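Local coordinates for UPF0130 protein PH1069 (Pyrococcus horikoshii, PDB 2IT2) that probably uses S-adenosyl-L-methionine to methylate N-4 of a modified guanosine derivative in tRNA(Phe), a step of wyosine biosynthesis, at residues R80-I91 and L170-M181; S105-L115 and L143-E151. One frame throughout, in Å; residues are numbered along the deposited sequence.

Interaction 1 of 2, residues R80-I91 and L170-M181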
loop_
_atom_site.group_PDB
_atom_site.type_symbol
_atom_site.label_atom_id
_atom_site.label_comp_id
_atom_site.label_asym_id
_atom_site.label_seq_id
_atom_site.Cartn_x
_atom_site.Cartn_y
_atom_site.Cartn_z
ATOM N N ARG B 80 -9.092 4.220 17.529
ATOM C CA ARG B 80 -9.858 5.445 17.681
ATOM C C ARG B 80 -8.954 6.671 17.584
ATOM O O ARG B 80 -7.738 6.588 17.692
ATOM C CB ARG B 80 -10.544 5.412 19.048
ATOM C CG ARG B 80 -11.834 4.590 19.031
ATOM C CD ARG B 80 -12.637 4.754 20.327
ATOM N NE ARG B 80 -13.792 3.852 20.335
ATOM C CZ ARG B 80 -13.642 2.661 20.944
ATOM N NH1 ARG B 80 -12.489 2.344 21.509
ATOM N NH2 ARG B 80 -14.666 1.803 20.980
ATOM N N GLU B 81 -9.492 7.883 17.563
ATOM C CA GLU B 81 -8.654 9.065 17.706
ATOM C C GLU B 81 -8.089 9.048 19.122
ATOM O O GLU B 81 -8.716 8.523 20.044
ATOM C CB GLU B 81 -9.474 10.329 17.485
ATOM C CG GLU B 81 -10.146 10.373 16.137
ATOM C CD GLU B 81 -11.003 11.599 15.962
ATOM O OE1 GLU B 81 -10.442 12.710 15.840
ATOM O OE2 GLU B 81 -12.242 11.445 15.955
ATOM N N VAL B 82 -6.909 9.631 19.298
ATOM C CA VAL B 82 -6.256 9.627 20.598
ATOM C C VAL B 82 -5.996 11.004 21.198
ATOM O O VAL B 82 -6.119 12.035 20.541
ATOM C CB VAL B 82 -4.904 8.869 20.520
ATOM C CG1 VAL B 82 -5.126 7.438 20.043
ATOM C CG2 VAL B 82 -3.955 9.602 19.574
ATOM N N SER B 83 -5.643 10.998 22.476
ATOM C CA SER B 83 -5.329 12.229 23.180
ATOM C C SER B 83 -3.835 12.208 23.436
ATOM O O SER B 83 -3.213 11.116 23.395
ATOM C CB SER B 83 -6.065 12.307 24.508
ATOM O OG SER B 83 -5.782 11.184 25.332
ATOM N N LEU B 84 -3.251 13.391 23.694
ATOM C CA LEU B 84 -1.803 13.485 23.941
ATOM C C LEU B 84 -1.449 12.634 25.157
ATOM O O LEU B 84 -0.406 12.038 25.169
ATOM C CB LEU B 84 -1.374 14.918 24.208
ATOM C CG LEU B 84 0.040 15.462 24.024
ATOM C CD1 LEU B 84 0.775 14.738 22.879
ATOM C CD2 LEU B 84 -0.112 16.994 23.806
ATOM N N TYR B 85 -2.330 12.563 26.163
ATOM C CA TYR B 85 -2.104 11.769 27.389
ATOM C C TYR B 85 -1.856 10.305 27.076
ATOM O O TYR B 85 -0.874 9.724 27.536
ATOM C CB TYR B 85 -3.300 11.864 28.358
ATOM C CG TYR B 85 -3.178 10.907 29.527
ATOM C CD1 TYR B 85 -2.303 11.172 30.581
ATOM C CD2 TYR B 85 -3.929 9.731 29.574
ATOM C CE1 TYR B 85 -2.177 10.291 31.653
ATOM C CE2 TYR B 85 -3.811 8.842 30.643
ATOM C CZ TYR B 85 -2.935 9.131 31.680
ATOM O OH TYR B 85 -2.814 8.270 32.748
ATOM N N GLU B 86 -2.765 9.716 26.308
ATOM C CA GLU B 86 -2.651 8.323 25.912
ATOM C C GLU B 86 -1.313 8.051 25.220
ATOM O O GLU B 86 -0.626 7.080 25.531
ATOM C CB GLU B 86 -3.799 7.941 24.962
ATOM C CG GLU B 86 -5.161 7.792 25.628
ATOM C CD GLU B 86 -6.266 7.414 24.651
ATOM O OE1 GLU B 86 -6.552 8.211 23.729
ATOM O OE2 GLU B 86 -6.846 6.319 24.811
ATOM N N VAL B 87 -0.947 8.917 24.282
ATOM C CA VAL B 87 0.288 8.730 23.539
ATOM C C VAL B 87 1.497 8.859 24.458
ATOM O O VAL B 87 2.429 8.063 24.383
ATOM C CB VAL B 87 0.366 9.732 22.355
ATOM C CG1 VAL B 87 1.680 9.565 21.613
ATOM C CG2 VAL B 87 -0.812 9.496 21.399
ATOM N N LEU B 88 1.470 9.848 25.342
ATOM C CA LEU B 88 2.578 10.045 26.268
ATOM C C LEU B 88 2.775 8.839 27.177
ATOM O O LEU B 88 3.907 8.472 27.499
ATOM C CB LEU B 88 2.336 11.288 27.109
ATOM C CG LEU B 88 2.312 12.586 26.306
ATOM C CD1 LEU B 88 1.744 13.707 27.161
ATOM C CD2 LEU B 88 3.717 12.908 25.829
ATOM N N GLU B 89 1.672 8.235 27.607
ATOM C CA GLU B 89 1.739 7.055 28.464
ATOM C C GLU B 89 2.421 5.892 27.740
ATOM O O GLU B 89 3.141 5.109 28.358
ATOM C CB GLU B 89 0.338 6.624 28.889
ATOM C CG GLU B 89 -0.369 7.627 29.768
ATOM C CD GLU B 89 0.274 7.754 31.130
ATOM O OE1 GLU B 89 1.422 8.241 31.215
ATOM O OE2 GLU B 89 -0.376 7.359 32.121
ATOM N N ALA B 90 2.179 5.767 26.437
ATOM C CA ALA B 90 2.790 4.700 25.652
ATOM C C ALA B 90 4.276 5.002 25.474
ATOM O O ALA B 90 5.119 4.123 25.632
ATOM C CB ALA B 90 2.101 4.581 24.278
ATOM N N ILE B 91 4.591 6.256 25.157
ATOM C CA ILE B 91 5.974 6.674 24.959
ATOM C C ILE B 91 6.837 6.409 26.187
ATOM O O ILE B 91 8.006 6.053 26.064
ATOM C CB ILE B 91 6.050 8.176 24.589
ATOM C CG1 ILE B 91 5.571 8.372 23.147
ATOM C CG2 ILE B 91 7.478 8.699 24.760
ATOM C CD1 ILE B 91 5.419 9.841 22.734
ATOM N N LEU B 170 4.904 16.651 19.141
ATOM C CA LEU B 170 3.999 15.537 19.415
ATOM C C LEU B 170 2.540 15.987 19.263
ATOM O O LEU B 170 1.706 15.233 18.756
ATOM C CB LEU B 170 4.243 14.959 20.815
ATOM C CG LEU B 170 3.471 13.660 21.102
ATOM C CD1 LEU B 170 3.903 12.580 20.117
ATOM C CD2 LEU B 170 3.730 13.203 22.519
ATOM N N ASN B 171 2.232 17.217 19.673
ATOM C CA ASN B 171 0.871 17.735 19.535
ATOM C C ASN B 171 0.456 17.855 18.065
ATOM O O ASN B 171 -0.685 17.545 17.713
ATOM C CB ASN B 171 0.740 19.100 20.200
ATOM C CG ASN B 171 -0.641 19.679 20.041
ATOM O OD1 ASN B 171 -0.807 20.772 19.498
ATOM N ND2 ASN B 171 -1.645 18.956 20.519
ATOM N N LYS B 172 1.374 18.306 17.215
ATOM C CA LYS B 172 1.089 18.427 15.785
ATOM C C LYS B 172 0.904 17.038 15.159
ATOM O O LYS B 172 0.020 16.850 14.328
ATOM C CB LYS B 172 2.220 19.172 15.063
ATOM C CG LYS B 172 2.448 20.603 15.528
ATOM C CD LYS B 172 1.231 21.470 15.271
ATOM C CE LYS B 172 1.475 22.899 15.708
ATOM N NZ LYS B 172 0.255 23.726 15.515
ATOM N N ILE B 173 1.721 16.063 15.556
ATOM C CA ILE B 173 1.610 14.706 15.021
ATOM C C ILE B 173 0.264 14.087 15.404
ATOM O O ILE B 173 -0.396 13.444 14.573
ATOM C CB ILE B 173 2.754 13.812 15.560
ATOM C CG1 ILE B 173 4.088 14.306 15.003
ATOM C CG2 ILE B 173 2.500 12.343 15.224
ATOM C CD1 ILE B 173 5.303 13.701 15.693
ATOM N N VAL B 174 -0.142 14.266 16.659
ATOM C CA VAL B 174 -1.419 13.719 17.116
ATOM C C VAL B 174 -2.594 14.366 16.385
ATOM O O VAL B 174 -3.576 13.691 16.067
ATOM C CB VAL B 174 -1.587 13.903 18.641
ATOM C CG1 VAL B 174 -3.040 13.675 19.063
ATOM C CG2 VAL B 174 -0.695 12.925 19.366
ATOM N N GLU B 175 -2.489 15.664 16.110
ATOM C CA GLU B 175 -3.532 16.394 15.395
ATOM C C GLU B 175 -3.737 15.795 14.004
ATOM O O GLU B 175 -4.863 15.490 13.613
ATOM C CB GLU B 175 -3.123 17.858 15.257
ATOM C CG GLU B 175 -4.150 18.789 14.664
ATOM C CD GLU B 175 -3.548 20.157 14.393
ATOM O OE1 GLU B 175 -2.717 20.616 15.209
ATOM O OE2 GLU B 175 -3.904 20.777 13.368
ATOM N N ILE B 176 -2.651 15.639 13.255
ATOM C CA ILE B 176 -2.738 15.074 11.911
ATOM C C ILE B 176 -3.226 13.633 11.986
ATOM O O ILE B 176 -4.064 13.212 11.193
ATOM C CB ILE B 176 -1.360 15.131 11.206
ATOM C CG1 ILE B 176 -0.946 16.596 11.028
ATOM C CG2 ILE B 176 -1.413 14.409 9.855
ATOM C CD1 ILE B 176 -1.821 17.374 10.062
ATOM N N ALA B 177 -2.707 12.875 12.946
ATOM C CA ALA B 177 -3.107 11.482 13.094
ATOM C C ALA B 177 -4.601 11.374 13.300
ATOM O O ALA B 177 -5.248 10.515 12.704
ATOM C CB ALA B 177 -2.386 10.843 14.264
ATOM N N ASN B 178 -5.147 12.235 14.154
ATOM C CA ASN B 178 -6.579 12.219 14.425
ATOM C C ASN B 178 -7.374 12.660 13.199
ATOM O O ASN B 178 -8.496 12.206 13.012
ATOM C CB ASN B 178 -6.928 13.099 15.637
ATOM C CG ASN B 178 -6.526 12.452 16.962
ATOM O OD1 ASN B 178 -6.418 11.228 17.066
ATOM N ND2 ASN B 178 -6.323 13.276 17.986
ATOM N N ASP B 179 -6.802 13.539 12.376
ATOM C CA ASP B 179 -7.476 13.977 11.153
ATOM C C ASP B 179 -7.561 12.803 10.196
ATOM O O ASP B 179 -8.586 12.588 9.559
ATOM C CB ASP B 179 -6.708 15.107 10.471
ATOM C CG ASP B 179 -6.773 16.392 11.241
ATOM O OD1 ASP B 179 -7.741 16.572 12.009
ATOM O OD2 ASP B 179 -5.864 17.226 11.069
ATOM N N GLN B 180 -6.481 12.037 10.097
ATOM C CA GLN B 180 -6.462 10.884 9.211
ATOM C C GLN B 180 -7.460 9.835 9.700
ATOM O O GLN B 180 -8.218 9.276 8.910
ATOM C CB GLN B 180 -5.043 10.303 9.121
ATOM C CG GLN B 180 -4.038 11.237 8.447
ATOM C CD GLN B 180 -2.625 10.680 8.433
ATOM O OE1 GLN B 180 -2.149 10.151 9.438
ATOM N NE2 GLN B 180 -1.942 10.809 7.301
HETATM N N MSE B 181 -7.486 9.584 11.003
HETATM C CA MSE B 181 -8.422 8.611 11.539
HETATM C C MSE B 181 -9.861 9.031 11.254
HETATM O O MSE B 181 -10.705 8.193 10.928
HETATM C CB MSE B 181 -8.216 8.461 13.045
HETATM C CG MSE B 181 -9.169 7.484 13.710
HETATM SE SE MSE B 181 -8.855 5.703 13.065
HETATM C CE MSE B 181 -6.925 5.866 13.026
HETATM O O HOH W 1 -9.877 15.311 14.169
#
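The loop before helix 84-91 meets helix 170-181 at E81 and N178, and the two helix axes then pass 10.7 Å apart with their N-to-C directions at 117°. N178 reads the backbone of V82 with both ends of its amide: OD1 accepts from V82 N at 2.8 Å, and ND2 donates to V82 O, also at 2.8 Å. The second bond is the straighter, 163° at the hydrogen, and lies in both the amide plane and the carbonyl plane; together the two fix the rotation of the amide. E81 lays its CB 3.2 Å from N178 OD1 and its CG against CG of M181 (selenomethionine). Farther along, L170 is a knob in the hole formed by L84, V87, L88 and I91. With its CG anti to the backbone N (chi1 -172°), it brings CD2 to 3.3 Å from L84 CD1, a tight fit, and CD1 to V87 CG1. V174 CG2 packs on V87 CG2. S83 and E86 form a capping box, S83 N donating to E86 OE1 and E86 N only weakly to S83 OG. V87 and A90 rest on V60 of strand 48-63, N178 and M181 on I58, and I173 and A177 turn to F101 of strand 98-112.

Interaction 2 of 2, residues S105-L115 and L143-E151; sequences SPILHVGAKTL and LIVEIRSTE
H109 and E146, a non-hydrogen-bonded pair of antiparallel strands 107-112 and 143-148, run their side chains alongside each other in the same direction. H109 NE2 donates to E146 OE2 at 2.9 Å, with the oxygen close to the imidazole plane and approached on its anti side; ring and carboxylate are 29° apart. The extended E146 chain, its CG opposite the backbone N (chi1 -179°), also sets CG in plane at the ring edge. K136 makes a weak, long ion pair with the same OE2. I144 CG2 approaches H109 CB at 4.0 Å, and I144 CD1 reaches across to G111 CA. Toward the other end, I107 CG1 runs beside R148 CD, 3.9 Å away, and the R148 side chain, bent at chi3 (67°), makes a cation-pi contact with Y132 of the second subunit. In the antiparallel sheet, 98-112 pairs here with 143-148 and on its other edge with strand 48-63. Hydrogen-bonded pairs L108-I147 and V110-V145 turn their side chains to the opposite face, where V110 CG2 lies 4.3 Å from I147 CD1 and helix 115-127 packs on V110 and V145. Beyond A112, L143 CD1 meets L115 CD1 obliquely at 4.1 Å. At the far end, S105 OG accepts from S149 N at 2.8 Å and donates to P106 O, while a water links S105 N to E151 O.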
loop_
_atom_site.group_PDB
_atom_site.type_symbol
_atom_site.label_atom_id
_atom_site.label_comp_id
_atom_site.label_asym_id
_atom_site.label_seq_id
_atom_site.Cartn_x
_atom_site.Cartn_y
_atom_site.Cartn_z
ATOM N N SER B 105 -4.222 2.727 7.444
ATOM C CA SER B 105 -5.581 2.680 6.900
ATOM C C SER B 105 -6.332 1.406 7.241
ATOM O O SER B 105 -5.720 0.375 7.534
ATOM C CB SER B 105 -5.523 2.809 5.372
ATOM O OG SER B 105 -6.708 2.297 4.768
ATOM N N PRO B 106 -7.675 1.470 7.234
ATOM C CA PRO B 106 -8.441 0.260 7.528
ATOM C C PRO B 106 -8.154 -0.670 6.339
ATOM O O PRO B 106 -7.792 -0.204 5.246
ATOM C CB PRO B 106 -9.900 0.746 7.513
ATOM C CG PRO B 106 -9.812 2.177 7.873
ATOM C CD PRO B 106 -8.553 2.651 7.161
ATOM N N ILE B 107 -8.302 -1.971 6.563
ATOM C CA ILE B 107 -8.103 -2.958 5.510
ATOM C C ILE B 107 -9.249 -3.960 5.577
ATOM O O ILE B 107 -9.496 -4.568 6.619
ATOM C CB ILE B 107 -6.785 -3.742 5.678
ATOM C CG1 ILE B 107 -5.588 -2.793 5.641
ATOM C CG2 ILE B 107 -6.684 -4.799 4.576
ATOM C CD1 ILE B 107 -4.255 -3.484 5.822
ATOM N N LEU B 108 -9.960 -4.122 4.467
ATOM C CA LEU B 108 -11.064 -5.072 4.427
ATOM C C LEU B 108 -10.733 -6.122 3.364
ATOM O O LEU B 108 -10.219 -5.794 2.283
ATOM C CB LEU B 108 -12.385 -4.360 4.072
ATOM C CG LEU B 108 -12.770 -3.056 4.796
ATOM C CD1 LEU B 108 -14.028 -2.475 4.171
ATOM C CD2 LEU B 108 -12.979 -3.311 6.290
ATOM N N HIS B 109 -10.975 -7.386 3.687
ATOM C CA HIS B 109 -10.745 -8.463 2.738
ATOM C C HIS B 109 -12.120 -9.028 2.429
ATOM O O HIS B 109 -12.868 -9.401 3.342
ATOM C CB HIS B 109 -9.812 -9.516 3.336
ATOM C CG HIS B 109 -8.379 -9.088 3.360
ATOM N ND1 HIS B 109 -7.389 -9.826 3.982
ATOM C CD2 HIS B 109 -7.760 -8.019 2.813
ATOM C CE1 HIS B 109 -6.227 -9.225 3.810
ATOM N NE2 HIS B 109 -6.420 -8.127 3.105
ATOM N N VAL B 110 -12.459 -9.054 1.140
ATOM C CA VAL B 110 -13.770 -9.527 0.712
ATOM C C VAL B 110 -13.721 -10.593 -0.393
ATOM O O VAL B 110 -13.085 -10.404 -1.428
ATOM C CB VAL B 110 -14.639 -8.339 0.215
ATOM C CG1 VAL B 110 -16.029 -8.825 -0.108
ATOM C CG2 VAL B 110 -14.727 -7.228 1.270
ATOM N N GLY B 111 -14.393 -11.718 -0.173
ATOM C CA GLY B 111 -14.412 -12.754 -1.194
ATOM C C GLY B 111 -15.520 -12.429 -2.189
ATOM O O GLY B 111 -16.538 -11.874 -1.804
ATOM N N ALA B 112 -15.309 -12.756 -3.464
ATOM C CA ALA B 112 -16.304 -12.486 -4.508
ATOM C C ALA B 112 -16.622 -13.746 -5.299
ATOM O O ALA B 112 -15.753 -14.584 -5.526
ATOM C CB ALA B 112 -15.796 -11.386 -5.457
ATOM N N LYS B 113 -17.872 -13.868 -5.734
ATOM C CA LYS B 113 -18.275 -15.050 -6.483
ATOM C C LYS B 113 -17.717 -15.156 -7.914
ATOM O O LYS B 113 -17.443 -16.263 -8.393
ATOM C CB LYS B 113 -19.800 -15.138 -6.510
ATOM C CG LYS B 113 -20.320 -16.391 -7.177
ATOM C CD LYS B 113 -21.822 -16.473 -7.058
ATOM C CE LYS B 113 -22.341 -17.760 -7.675
ATOM N NZ LYS B 113 -23.814 -17.900 -7.509
ATOM N N THR B 114 -17.552 -14.020 -8.591
ATOM C CA THR B 114 -17.029 -14.013 -9.962
ATOM C C THR B 114 -16.050 -12.868 -10.149
ATOM O O THR B 114 -15.982 -11.958 -9.322
ATOM C CB THR B 114 -18.157 -13.838 -10.998
ATOM O OG1 THR B 114 -18.682 -12.509 -10.918
ATOM C CG2 THR B 114 -19.264 -14.825 -10.732
ATOM N N LEU B 115 -15.290 -12.913 -11.238
ATOM C CA LEU B 115 -14.332 -11.860 -11.507
ATOM C C LEU B 115 -15.076 -10.549 -11.730
ATOM O O LEU B 115 -14.615 -9.484 -11.325
ATOM C CB LEU B 115 -13.487 -12.207 -12.730
ATOM C CG LEU B 115 -12.441 -11.157 -13.110
ATOM C CD1 LEU B 115 -11.457 -10.920 -11.955
ATOM C CD2 LEU B 115 -11.712 -11.639 -14.369
ATOM N N LEU B 143 -11.566 -15.776 -4.415
ATOM C CA LEU B 143 -10.987 -14.586 -5.031
ATOM C C LEU B 143 -11.166 -13.502 -3.971
ATOM O O LEU B 143 -12.295 -13.194 -3.589
ATOM C CB LEU B 143 -11.756 -14.189 -6.295
ATOM C CG LEU B 143 -11.234 -12.967 -7.071
ATOM C CD1 LEU B 143 -11.874 -12.981 -8.443
ATOM C CD2 LEU B 143 -11.543 -11.657 -6.374
ATOM N N ILE B 144 -10.063 -12.921 -3.509
ATOM C CA ILE B 144 -10.134 -11.886 -2.478
ATOM C C ILE B 144 -9.863 -10.506 -3.037
ATOM O O ILE B 144 -8.904 -10.293 -3.787
ATOM C CB ILE B 144 -9.109 -12.149 -1.319
ATOM C CG1 ILE B 144 -9.414 -13.481 -0.620
ATOM C CG2 ILE B 144 -9.128 -10.993 -0.302
ATOM C CD1 ILE B 144 -10.774 -13.560 0.020
ATOM N N VAL B 145 -10.758 -9.592 -2.683
ATOM C CA VAL B 145 -10.655 -8.186 -3.029
ATOM C C VAL B 145 -10.163 -7.516 -1.737
ATOM O O VAL B 145 -10.641 -7.837 -0.642
ATOM C CB VAL B 145 -12.030 -7.592 -3.380
ATOM C CG1 VAL B 145 -11.966 -6.079 -3.339
ATOM C CG2 VAL B 145 -12.454 -8.066 -4.763
ATOM N N GLU B 146 -9.186 -6.625 -1.855
ATOM C CA GLU B 146 -8.667 -5.890 -0.691
ATOM C C GLU B 146 -9.069 -4.439 -0.874
ATOM O O GLU B 146 -8.897 -3.878 -1.958
ATOM C CB GLU B 146 -7.139 -5.980 -0.610
ATOM C CG GLU B 146 -6.518 -5.257 0.578
ATOM C CD GLU B 146 -5.044 -5.564 0.702
ATOM O OE1 GLU B 146 -4.267 -5.104 -0.161
ATOM O OE2 GLU B 146 -4.660 -6.276 1.653
ATOM N N ILE B 147 -9.624 -3.844 0.182
ATOM C CA ILE B 147 -10.060 -2.445 0.188
ATOM C C ILE B 147 -9.149 -1.712 1.174
ATOM O O ILE B 147 -9.030 -2.109 2.336
ATOM C CB ILE B 147 -11.533 -2.346 0.637
ATOM C CG1 ILE B 147 -12.419 -3.091 -0.368
ATOM C CG2 ILE B 147 -11.957 -0.885 0.790
ATOM C CD1 ILE B 147 -13.877 -3.148 0.025
ATOM N N ARG B 148 -8.502 -0.650 0.710
ATOM C CA ARG B 148 -7.560 0.088 1.544
ATOM C C ARG B 148 -7.421 1.520 1.045
ATOM O O ARG B 148 -7.584 1.780 -0.148
ATOM C CB ARG B 148 -6.210 -0.636 1.492
ATOM C CG ARG B 148 -5.154 -0.139 2.455
ATOM C CD ARG B 148 -3.976 -1.106 2.485
ATOM N NE ARG B 148 -3.250 -1.139 1.219
ATOM C CZ ARG B 148 -2.360 -0.230 0.830
ATOM N NH1 ARG B 148 -2.063 0.808 1.603
ATOM N NH2 ARG B 148 -1.767 -0.361 -0.349
ATOM N N SER B 149 -7.113 2.438 1.961
ATOM C CA SER B 149 -6.946 3.856 1.642
ATOM C C SER B 149 -5.458 4.206 1.583
ATOM O O SER B 149 -4.611 3.432 2.035
ATOM C CB SER B 149 -7.653 4.722 2.699
ATOM O OG SER B 149 -7.867 6.048 2.232
ATOM N N THR B 150 -5.151 5.379 1.035
ATOM C CA THR B 150 -3.767 5.832 0.876
ATOM C C THR B 150 -3.145 6.564 2.057
ATOM O O THR B 150 -1.919 6.627 2.163
ATOM C CB THR B 150 -3.636 6.763 -0.331
ATOM O OG1 THR B 150 -4.352 7.979 -0.069
ATOM C CG2 THR B 150 -4.192 6.091 -1.577
ATOM N N GLU B 151 -3.974 7.132 2.927
ATOM C CA GLU B 151 -3.484 7.884 4.083
ATOM C C GLU B 151 -2.670 7.057 5.064
ATOM O O GLU B 151 -3.017 5.920 5.379
ATOM C CB GLU B 151 -4.655 8.530 4.831
ATOM C CG GLU B 151 -5.289 9.706 4.102
ATOM C CD GLU B 151 -5.572 9.405 2.641
ATOM O OE1 GLU B 151 -6.322 8.445 2.363
ATOM O OE2 GLU B 151 -5.040 10.126 1.768
HETATM O O HOH W 2 -2.377 3.417 5.800
HETATM O O HOH W 3 -14.348 -16.002 -3.738
#

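How the interactions relate
The centres of interactions 1 and 2 are 27 Å apart, with the middle of the chain between them, although their nearest atoms come within about 4 Å without touching. Both strands of interaction 2 come between the two segments of interaction 1 in the sequence: helix 84-91 leads into strand 98-112, whose later half pairs with 143-148, before the chain goes on to helix 167-194. That long helix also spans the two regions, since F184 and L188 beyond 170-181 lie against S105 and P106. Interaction 1 thus joins helices over one end of the antiparallel sheet, whereas interaction 2 belongs to the sheet itself. The second subunit meets K172, I176 and Q180, which do not touch 80-91, and R148 of interaction 2.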